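Local coordinates for protein aminotransferase class-III (Sphaerobacter thermophilus DSM 20745, PDB 6K8H) that belongs to the class-III aminotransferases, proteins of the fold-type I PLP-dependent family, and is modelled here as a two-chain assembly, at residues L65-N70 with E431-A436; V115-Q120 with G266-L271; V299-D304 with P309-H314; Q380-L383 with R387-V390. One frame throughout, in Å; residues are numbered along the deposited sequence.

Contact 1. Residues L65-N70 with E431-A436; sequences LDFVNN and EAFVDA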
# COMPACT_ATOMS: atom_id res chain seq x y z
N LEU B 65 22.71 8.03 -16.70
CA LEU B 65 21.50 8.82 -16.89
C LEU B 65 20.28 7.93 -16.63
O LEU B 65 20.17 6.84 -17.20
CB LEU B 65 21.44 9.40 -18.30
CG LEU B 65 22.40 10.55 -18.59
CD1 LEU B 65 22.35 10.90 -20.07
CD2 LEU B 65 22.04 11.77 -17.74
N ASP B 66 19.37 8.39 -15.78
CA ASP B 66 18.27 7.56 -15.29
C ASP B 66 17.05 7.76 -16.19
O ASP B 66 16.41 8.81 -16.15
CB ASP B 66 17.93 7.90 -13.84
CG ASP B 66 16.99 6.89 -13.19
OD1 ASP B 66 16.29 6.15 -13.92
OD2 ASP B 66 16.95 6.82 -11.94
N PHE B 67 16.76 6.75 -17.03
CA PHE B 67 15.55 6.72 -17.83
C PHE B 67 14.52 5.73 -17.29
O PHE B 67 13.62 5.31 -18.02
CB PHE B 67 15.88 6.39 -19.28
CG PHE B 67 16.59 7.49 -20.00
CD1 PHE B 67 17.95 7.67 -19.84
CD2 PHE B 67 15.90 8.34 -20.84
CE1 PHE B 67 18.63 8.69 -20.52
CE2 PHE B 67 16.55 9.37 -21.51
CZ PHE B 67 17.91 9.54 -21.35
N VAL B 68 14.65 5.33 -16.03
CA VAL B 68 13.66 4.49 -15.36
C VAL B 68 12.87 5.29 -14.33
O VAL B 68 11.65 5.22 -14.30
CB VAL B 68 14.31 3.25 -14.72
CG1 VAL B 68 13.24 2.32 -14.13
CG2 VAL B 68 15.19 2.52 -15.72
N ASN B 69 13.58 6.04 -13.48
CA ASN B 69 12.96 6.95 -12.52
C ASN B 69 11.91 6.25 -11.67
O ASN B 69 10.75 6.68 -11.57
CB ASN B 69 12.38 8.16 -13.24
CG ASN B 69 13.42 8.88 -14.05
OD1 ASN B 69 13.42 8.82 -15.29
ND2 ASN B 69 14.34 9.56 -13.37
N ASN B 70 12.33 5.14 -11.06
CA ASN B 70 11.46 4.30 -10.24
C ASN B 70 10.18 3.95 -10.99
O ASN B 70 9.06 4.12 -10.50
CB ASN B 70 11.15 4.95 -8.89
CG ASN B 70 10.86 3.92 -7.83
OD1 ASN B 70 11.37 2.81 -7.90
ND2 ASN B 70 10.03 4.27 -6.85
N GLU B 431 20.35 13.45 -26.66
CA GLU B 431 21.43 13.10 -27.57
C GLU B 431 22.36 12.06 -26.95
O GLU B 431 22.82 11.15 -27.64
CB GLU B 431 22.20 14.35 -27.98
CG GLU B 431 21.47 15.12 -29.05
CD GLU B 431 22.04 16.48 -29.33
OE1 GLU B 431 22.96 16.92 -28.60
OE2 GLU B 431 21.56 17.13 -30.28
N ALA B 432 22.65 12.17 -25.65
CA ALA B 432 23.46 11.14 -25.00
C ALA B 432 22.77 9.78 -25.08
O ALA B 432 23.43 8.77 -25.36
CB ALA B 432 23.74 11.52 -23.54
N PHE B 433 21.45 9.74 -24.85
CA PHE B 433 20.74 8.48 -25.01
C PHE B 433 20.89 7.93 -26.42
O PHE B 433 21.22 6.76 -26.61
CB PHE B 433 19.26 8.63 -24.65
CG PHE B 433 18.52 7.33 -24.74
CD1 PHE B 433 17.99 6.90 -25.95
CD2 PHE B 433 18.41 6.51 -23.63
CE1 PHE B 433 17.34 5.68 -26.05
CE2 PHE B 433 17.76 5.28 -23.71
CZ PHE B 433 17.21 4.87 -24.92
N VAL B 434 20.64 8.77 -27.44
CA VAL B 434 20.63 8.27 -28.81
C VAL B 434 22.02 7.77 -29.22
O VAL B 434 22.17 6.71 -29.85
CB VAL B 434 20.11 9.35 -29.78
CG1 VAL B 434 20.31 8.92 -31.24
CG2 VAL B 434 18.63 9.63 -29.51
N ASP B 435 23.07 8.52 -28.85
CA ASP B 435 24.44 8.10 -29.14
C ASP B 435 24.77 6.78 -28.45
O ASP B 435 25.38 5.87 -29.06
CB ASP B 435 25.43 9.18 -28.72
CG ASP B 435 25.34 10.43 -29.60
OD1 ASP B 435 24.65 10.39 -30.64
OD2 ASP B 435 25.97 11.45 -29.25
N ALA B 436 24.40 6.65 -27.17
CA ALA B 436 24.67 5.42 -26.44
C ALA B 436 23.91 4.25 -27.02
O ALA B 436 24.42 3.12 -27.01
CB ALA B 436 24.33 5.60 -24.96

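Contact 2. Residues V115-Q120 with G266-L271; sequences VPSLQQ and GMQSVL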
# COMPACT_ATOMS: atom_id res chain seq x y z
N VAL B 115 -8.20 16.82 -14.12
CA VAL B 115 -8.75 15.65 -14.83
C VAL B 115 -10.24 15.75 -14.86
O VAL B 115 -10.90 15.71 -13.79
CB VAL B 115 -8.30 14.33 -14.19
CG1 VAL B 115 -8.79 13.16 -15.04
CG2 VAL B 115 -6.78 14.27 -13.98
N PRO B 116 -10.89 15.82 -16.04
CA PRO B 116 -12.34 16.06 -16.09
C PRO B 116 -13.17 15.00 -15.37
O PRO B 116 -14.09 15.35 -14.62
CB PRO B 116 -12.63 16.08 -17.59
CG PRO B 116 -11.33 16.59 -18.20
CD PRO B 116 -10.25 15.94 -17.36
N SER B 117 -12.88 13.71 -15.58
CA SER B 117 -13.64 12.64 -14.93
C SER B 117 -13.53 12.66 -13.41
O SER B 117 -14.35 12.04 -12.74
CB SER B 117 -13.18 11.26 -15.45
OG SER B 117 -12.01 10.83 -14.78
N LEU B 118 -12.50 13.30 -12.86
CA LEU B 118 -12.32 13.28 -11.41
C LEU B 118 -13.18 14.36 -10.78
O LEU B 118 -12.85 15.55 -10.82
CB LEU B 118 -10.85 13.47 -11.04
CG LEU B 118 -9.87 12.41 -11.55
CD1 LEU B 118 -8.46 12.71 -11.07
CD2 LEU B 118 -10.32 11.03 -11.13
N GLN B 119 -14.30 13.94 -10.18
CA GLN B 119 -15.12 14.81 -9.36
C GLN B 119 -14.74 14.69 -7.89
O GLN B 119 -14.72 15.71 -7.17
CB GLN B 119 -16.60 14.45 -9.53
CG GLN B 119 -17.07 14.33 -10.97
CD GLN B 119 -18.58 14.27 -11.08
OE1 GLN B 119 -19.23 13.42 -10.46
NE2 GLN B 119 -19.15 15.18 -11.87
N GLN B 120 -14.44 13.48 -7.42
CA GLN B 120 -13.93 13.26 -6.07
C GLN B 120 -12.83 12.21 -6.10
O GLN B 120 -12.81 11.35 -6.99
CB GLN B 120 -15.04 12.81 -5.10
CG GLN B 120 -16.16 13.83 -4.90
CD GLN B 120 -17.32 13.28 -4.11
OE1 GLN B 120 -17.54 12.08 -4.07
NE2 GLN B 120 -18.06 14.17 -3.46
N GLY B 266 -4.31 13.70 -18.18
CA GLY B 266 -4.19 12.26 -18.28
C GLY B 266 -4.38 11.72 -19.69
O GLY B 266 -4.78 12.41 -20.64
N MET B 267 -4.06 10.43 -19.82
CA MET B 267 -4.24 9.77 -21.11
C MET B 267 -5.70 9.70 -21.49
O MET B 267 -6.04 9.75 -22.67
CB MET B 267 -3.64 8.36 -21.08
CG MET B 267 -3.44 7.76 -22.45
SD MET B 267 -2.40 8.83 -23.47
CE MET B 267 -2.23 7.87 -24.96
N GLN B 268 -6.60 9.62 -20.50
CA GLN B 268 -8.03 9.68 -20.81
C GLN B 268 -8.38 10.97 -21.54
O GLN B 268 -9.22 10.96 -22.45
CB GLN B 268 -8.86 9.55 -19.54
CG GLN B 268 -8.59 10.61 -18.49
CD GLN B 268 -9.28 10.29 -17.17
OE1 GLN B 268 -10.37 10.78 -16.91
NE2 GLN B 268 -8.67 9.43 -16.37
N SER B 269 -7.74 12.08 -21.18
CA SER B 269 -8.00 13.32 -21.91
C SER B 269 -7.41 13.25 -23.31
O SER B 269 -8.00 13.77 -24.26
CB SER B 269 -7.45 14.52 -21.14
OG SER B 269 -8.31 14.82 -20.05
N VAL B 270 -6.24 12.63 -23.45
CA VAL B 270 -5.68 12.48 -24.79
C VAL B 270 -6.63 11.67 -25.69
O VAL B 270 -6.88 12.03 -26.84
CB VAL B 270 -4.28 11.84 -24.74
CG1 VAL B 270 -3.82 11.49 -26.14
CG2 VAL B 270 -3.30 12.78 -24.11
N LEU B 271 -7.15 10.56 -25.17
CA LEU B 271 -7.96 9.64 -25.97
C LEU B 271 -9.43 9.99 -25.98
O LEU B 271 -10.20 9.35 -26.72
CB LEU B 271 -7.78 8.19 -25.46
CG LEU B 271 -6.35 7.65 -25.48
CD1 LEU B 271 -6.27 6.28 -24.83
CD2 LEU B 271 -5.78 7.60 -26.89
O HOH W 1 -11.26 12.88 -17.97

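Contact 3. Residues V299-D304 with P309-H314; sequences VMSVFD and PPRAPH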
# COMPACT_ATOMS: atom_id res chain seq x y z
N VAL B 299 -20.29 7.29 -8.30
CA VAL B 299 -19.69 6.02 -7.91
C VAL B 299 -18.89 6.16 -6.62
O VAL B 299 -18.96 5.30 -5.74
CB VAL B 299 -18.83 5.45 -9.06
CG1 VAL B 299 -18.19 4.14 -8.63
CG2 VAL B 299 -19.65 5.28 -10.33
N MET B 300 -18.15 7.25 -6.48
CA MET B 300 -17.35 7.43 -5.28
C MET B 300 -18.20 7.53 -4.02
O MET B 300 -17.66 7.38 -2.92
CB MET B 300 -16.46 8.67 -5.42
CG MET B 300 -15.39 8.54 -6.51
SD MET B 300 -14.09 7.39 -6.02
CE MET B 300 -13.40 8.34 -4.66
N SER B 301 -19.52 7.74 -4.15
CA SER B 301 -20.38 7.83 -2.97
C SER B 301 -20.41 6.55 -2.14
O SER B 301 -20.83 6.59 -0.98
CB SER B 301 -21.81 8.21 -3.39
OG SER B 301 -22.37 7.16 -4.15
N VAL B 302 -19.97 5.41 -2.69
CA VAL B 302 -19.89 4.19 -1.89
C VAL B 302 -18.94 4.37 -0.70
O VAL B 302 -19.02 3.61 0.27
CB VAL B 302 -19.46 2.97 -2.75
CG1 VAL B 302 -20.42 2.80 -3.91
CG2 VAL B 302 -18.02 3.13 -3.26
N PHE B 303 -18.04 5.35 -0.77
CA PHE B 303 -17.09 5.63 0.30
C PHE B 303 -17.58 6.66 1.31
O PHE B 303 -16.95 6.83 2.37
CB PHE B 303 -15.78 6.15 -0.29
CG PHE B 303 -15.05 5.15 -1.13
CD1 PHE B 303 -14.54 3.99 -0.57
CD2 PHE B 303 -14.83 5.39 -2.48
CE1 PHE B 303 -13.84 3.08 -1.35
CE2 PHE B 303 -14.13 4.49 -3.26
CZ PHE B 303 -13.64 3.33 -2.69
N ASP B 304 -18.64 7.39 1.01
CA ASP B 304 -19.08 8.52 1.82
C ASP B 304 -19.54 8.04 3.19
O ASP B 304 -20.51 7.28 3.28
CB ASP B 304 -20.22 9.23 1.07
CG ASP B 304 -20.68 10.51 1.74
OD1 ASP B 304 -20.37 10.73 2.92
OD2 ASP B 304 -21.38 11.30 1.07
N PRO B 309 -23.28 4.43 7.69
CA PRO B 309 -22.04 3.72 7.39
C PRO B 309 -21.77 3.69 5.89
O PRO B 309 -22.70 3.53 5.09
CB PRO B 309 -22.29 2.30 7.93
CG PRO B 309 -23.80 2.18 8.00
CD PRO B 309 -24.30 3.56 8.29
N PRO B 310 -20.52 3.82 5.48
CA PRO B 310 -20.23 3.77 4.04
C PRO B 310 -20.48 2.36 3.53
O PRO B 310 -20.24 1.37 4.22
CB PRO B 310 -18.75 4.15 3.96
CG PRO B 310 -18.19 3.69 5.29
CD PRO B 310 -19.30 3.89 6.30
N ARG B 311 -20.95 2.26 2.29
CA ARG B 311 -21.18 0.95 1.64
C ARG B 311 -19.82 0.24 1.53
O ARG B 311 -19.79 -0.98 1.69
CB ARG B 311 -21.83 1.11 0.27
CG ARG B 311 -23.30 1.50 0.31
CD ARG B 311 -23.84 1.88 -1.05
NE ARG B 311 -23.60 3.28 -1.33
CZ ARG B 311 -23.83 3.88 -2.49
NH1 ARG B 311 -24.32 3.20 -3.52
NH2 ARG B 311 -23.57 5.17 -2.61
N ALA B 312 -18.76 1.00 1.25
CA ALA B 312 -17.41 0.47 1.10
C ALA B 312 -16.49 1.14 2.11
O ALA B 312 -16.02 2.27 1.87
CB ALA B 312 -16.89 0.69 -0.32
N PRO B 313 -16.19 0.49 3.25
CA PRO B 313 -15.28 1.06 4.24
C PRO B 313 -13.90 1.20 3.60
O PRO B 313 -13.53 0.36 2.82
CB PRO B 313 -15.25 0.02 5.36
CG PRO B 313 -16.51 -0.79 5.16
CD PRO B 313 -16.76 -0.78 3.67
N HIS B 314 -13.20 2.30 3.89
CA HIS B 314 -11.83 2.48 3.36
C HIS B 314 -10.92 3.16 4.38
O HIS B 314 -10.82 4.38 4.35
CB HIS B 314 -11.82 3.17 1.99
CG HIS B 314 -10.44 3.49 1.53
ND1 HIS B 314 -10.11 4.71 1.00
CD2 HIS B 314 -9.31 2.78 1.56
CE1 HIS B 314 -8.83 4.72 0.69
NE2 HIS B 314 -8.31 3.55 1.04
O HOH W 2 -22.16 4.83 1.01
O HOH W 3 -15.39 5.18 3.46

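Contact 4. Residues Q380-L383 with R387-V390; sequences QRPL and RNSV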
# COMPACT_ATOMS: atom_id res chain seq x y z
N GLN B 380 9.53 -5.48 -36.14
CA GLN B 380 8.59 -4.64 -36.86
C GLN B 380 7.20 -5.26 -36.91
O GLN B 380 6.46 -5.06 -37.88
CB GLN B 380 9.13 -4.32 -38.26
CG GLN B 380 10.21 -3.23 -38.20
CD GLN B 380 10.85 -2.93 -39.54
OE1 GLN B 380 10.96 -3.79 -40.41
NE2 GLN B 380 11.30 -1.69 -39.70
N ARG B 381 6.82 -6.00 -35.86
CA ARG B 381 5.47 -6.53 -35.79
C ARG B 381 4.49 -5.44 -35.37
O ARG B 381 4.81 -4.61 -34.51
CB ARG B 381 5.39 -7.69 -34.80
CG ARG B 381 6.27 -8.86 -35.19
CD ARG B 381 6.06 -10.07 -34.28
NE ARG B 381 6.49 -9.82 -32.92
CZ ARG B 381 7.75 -9.93 -32.51
NH1 ARG B 381 8.70 -10.29 -33.36
NH2 ARG B 381 8.05 -9.70 -31.24
N PRO B 382 3.29 -5.42 -35.96
CA PRO B 382 2.27 -4.44 -35.55
C PRO B 382 1.76 -4.76 -34.15
O PRO B 382 1.13 -5.79 -33.93
CB PRO B 382 1.17 -4.61 -36.60
CG PRO B 382 1.35 -6.01 -37.13
CD PRO B 382 2.79 -6.38 -36.96
N LEU B 383 2.03 -3.85 -33.21
CA LEU B 383 1.65 -4.07 -31.82
C LEU B 383 0.15 -3.89 -31.59
O LEU B 383 -0.33 -4.19 -30.49
CB LEU B 383 2.45 -3.12 -30.93
CG LEU B 383 3.94 -3.43 -30.99
CD1 LEU B 383 4.77 -2.20 -30.68
CD2 LEU B 383 4.23 -4.59 -30.03
N ARG B 387 -0.71 -9.86 -29.17
CA ARG B 387 0.12 -11.04 -29.00
C ARG B 387 1.47 -10.89 -29.69
O ARG B 387 2.39 -11.66 -29.40
CB ARG B 387 -0.61 -12.28 -29.50
CG ARG B 387 -1.78 -12.67 -28.58
CD ARG B 387 -2.02 -14.16 -28.60
NE ARG B 387 -3.23 -14.55 -27.91
CZ ARG B 387 -3.29 -14.91 -26.62
NH1 ARG B 387 -2.18 -14.90 -25.89
NH2 ARG B 387 -4.44 -15.28 -26.08
N ASN B 388 1.60 -9.90 -30.58
CA ASN B 388 2.88 -9.60 -31.19
C ASN B 388 3.86 -8.97 -30.22
O ASN B 388 5.06 -8.92 -30.54
CB ASN B 388 2.67 -8.67 -32.39
CG ASN B 388 2.03 -9.38 -33.55
OD1 ASN B 388 2.13 -10.60 -33.66
ND2 ASN B 388 1.35 -8.62 -34.42
N SER B 389 3.41 -8.49 -29.05
CA SER B 389 4.36 -7.88 -28.13
C SER B 389 5.24 -8.92 -27.44
O SER B 389 6.26 -8.54 -26.85
CB SER B 389 3.65 -7.00 -27.09
OG SER B 389 2.71 -7.73 -26.31
N VAL B 390 4.87 -10.20 -27.48
CA VAL B 390 5.68 -11.24 -26.85
C VAL B 390 6.95 -11.48 -27.66
O VAL B 390 6.91 -11.62 -28.89
CB VAL B 390 4.87 -12.54 -26.71
CG1 VAL B 390 5.70 -13.58 -25.98
CG2 VAL B 390 3.56 -12.28 -25.96

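Contact 1. Residues L65-N70 with E431-A436
Phe433 reaches from helix 427-445 onto the ring of Phe67, two residues on from Leu65 of strand 63-66. Its CB already touches, 3.7 Å from Phe67 CZ. CG lies anti to the backbone N (chi1 -177°), which carries the ring off the helix and over its neighbour; from there CD2 sits above the centre of the Phe67 ring, within 3.8 Å of both CE1 and CZ of Phe67. The pair is edge-to-face, with the edge of Phe433 toward the face of Phe67. The planes stand at 53°, a leaning T, and the centroids are 4.8 Å apart. Beside this pair, Leu65 CD1 meets the methyl CB of Ala432 at 3.8 Å, nearer the surface.

Asp66 points elsewhere: its OD1 accepts from the backbone N of Val68, an Asx turn, and from that of Asn69, which completes an Asx motif beside Phe67, while OD2 bonds His78. Around the two rings, Leu350 of helix 337-361 touches both, and Phe374 adds a second edge-to-face partner to Phe433. No hydrogen bond joins the two segments, so the C-terminal helix is held to the small sheet here by apolar and aromatic contact.

Contact 2. Residues V115-Q120 with G266-L271
Ser117 OG gives its hydrogen to Gln268 OE1 at 2.7 Å, arriving in the carbonyl plane on a lone pair of the amide oxygen, with a C=O...donor angle of 136°. A water that accepts from the backbone N of Ser117, 3.0 Å from its O, also lies beside this oxygen, but its O is only 2.5 Å from Gln268 OE1, suspiciously short, and that link is doubtful. Val115 crosses the glutamine at about a right angle and lays CG1 against the amide, 3.6 Å from Gln268 CD. Further out, Pro116 CD rests 3.5 Å from Ser269 OG, whose hydrogen-bond partner is Gly265 O.

The next shell sets these groups in place. Residues 115-118 form a type I beta turn, closed by Leu118 N to Val115 O, which brings the hydroxyl of Ser117 to the helix 266-271. Gln268 starts with CG between its backbone N and carbonyl carbon (chi1 59°) and then runs extended, so the amide spans the gap to the turn. Its NE2 bonds Glu256 OE2 and Thr278 OG1, and Glu256 OE1 also takes the backbone N of Met267.

Both ends of the buried amide are thus engaged: the oxygen accepts from the serine hydroxyl, the nitrogen gives to carboxylate and threonine. That division fixes which way the amide is turned, and ties the turn before strand 120-124 to helix 266-271 by polar contacts; the Gln268 side chain lies about 12 Å from a bound PLR.

Contact 3. Residues V299-D304 with P309-H314
Val302 O accepts the backbone N-H of Ala312 at 2.8 Å, a direct main-chain hydrogen bond between the 3-10 turn 301-303 and the returning chain. Among side chains, Arg311 NH2 makes a weak bond to Ser301 OG, bent to 119° at the hydrogen; the stronger partner of that hydroxyl is Glu298 O.

Two waters lie in the polar network. One gives a hydrogen to Ser301 O and accepts from both N and NE of Arg311, lying in the guanidinium plane at its edge. The other bonds Ala312 O weakly and sits too close to Phe303 O for that contact to be trusted.

Packing contacts fill in behind. The guanidinium of Arg311 lies with one face over Val302, CG1 being 3.8 Å from CZ of Arg311; a bend at chi3 (-86°) folds the arginine back over the valine. Val302 CG2 makes an apolar contact with Ala312 CB at 4.0 Å. Phe303 presses CD1 to 3.8 Å from His314 CB, its ring oblique to the imidazole, while Pro310 CB packs 3.6 Å from Phe303 O.

Beyond the contact, Val302 and Phe303 pack against helix 127-142, His314 ND1 bonds Arg122, and His314 N bonds Thr37 OG1 of the second subunit. Ser301 O is met by a water and Val302 O by an N-H, so the returning loop 309-314 is held by one firm main-chain bond, a water shared by Ser301 O and Arg311, and side-chain packing.

Contact 4. Residues Q380-L383 with R387-V390
Arg381 lies across Asn388, its CB 3.8 Å from Asn388 CB, and then wraps round to reach the main chain of the same residue. The chain bends at chi3 (-66°), which brings the guanidinium side-on to Asn388 O. NE bonds this oxygen at 2.9 Å, in the carbonyl plane and on a lone pair; NH2 bonds it too, 3.2 Å from Asn388 O and nearly in line with the C=O. The oxygen lies practically in the guanidinium plane, so two nitrogens of one arginine hold one carbonyl and keep the group from swinging. The NH1 side carries a salt bridge to Glu395 of helix 393-408.

Asn388 returns the favour from its own side chain. ND2 gives an almost straight bond (176°) to Pro382 O, 2.9 Å away, and lies 3.7 Å from Pro382 CD. The amide and guanidinium planes stand 68° apart, each serving a different carbonyl. Leu383 closes the inner side, with CD2 3.8 Å from Ser389 CB; it also touches Gln366 and Thr368 on strand 366-370, as well as Tyr231.

Side chain to main chain bonds thus run both ways across a short surface excursion. This is a compact connection between strand 373-377 and helix 393-408 in the C-terminal part of an aminotransferase fold, closed by the Arg381 and Asn388 bonds, with 387-389 in a 3-10 segment.

Along the chain contact 1 encloses the other three, pairing strand 63-66 with the C-terminal helix 427-445, while contacts 2, 3 and 4 follow one another in series inside it. Contacts 2 and 3 are the only pair that touch, through Gln120 and Met300, with centres about 21 Å apart; both border the seven-stranded sheet, at its 120-124 edge. Contact 4 lies in the loop after strand 373-377 of the three-stranded sheet, where Leu383 touches strand 366-370, about 24 Å from contact 1 between centres. Contacts 1 and 3 lie on opposite sides of the chain's centre, about 43 Å apart between centres, yet both reach the second subunit, so the dimer interface draws on distant parts of the fold. Contact 4 touches no other chain of the assembly.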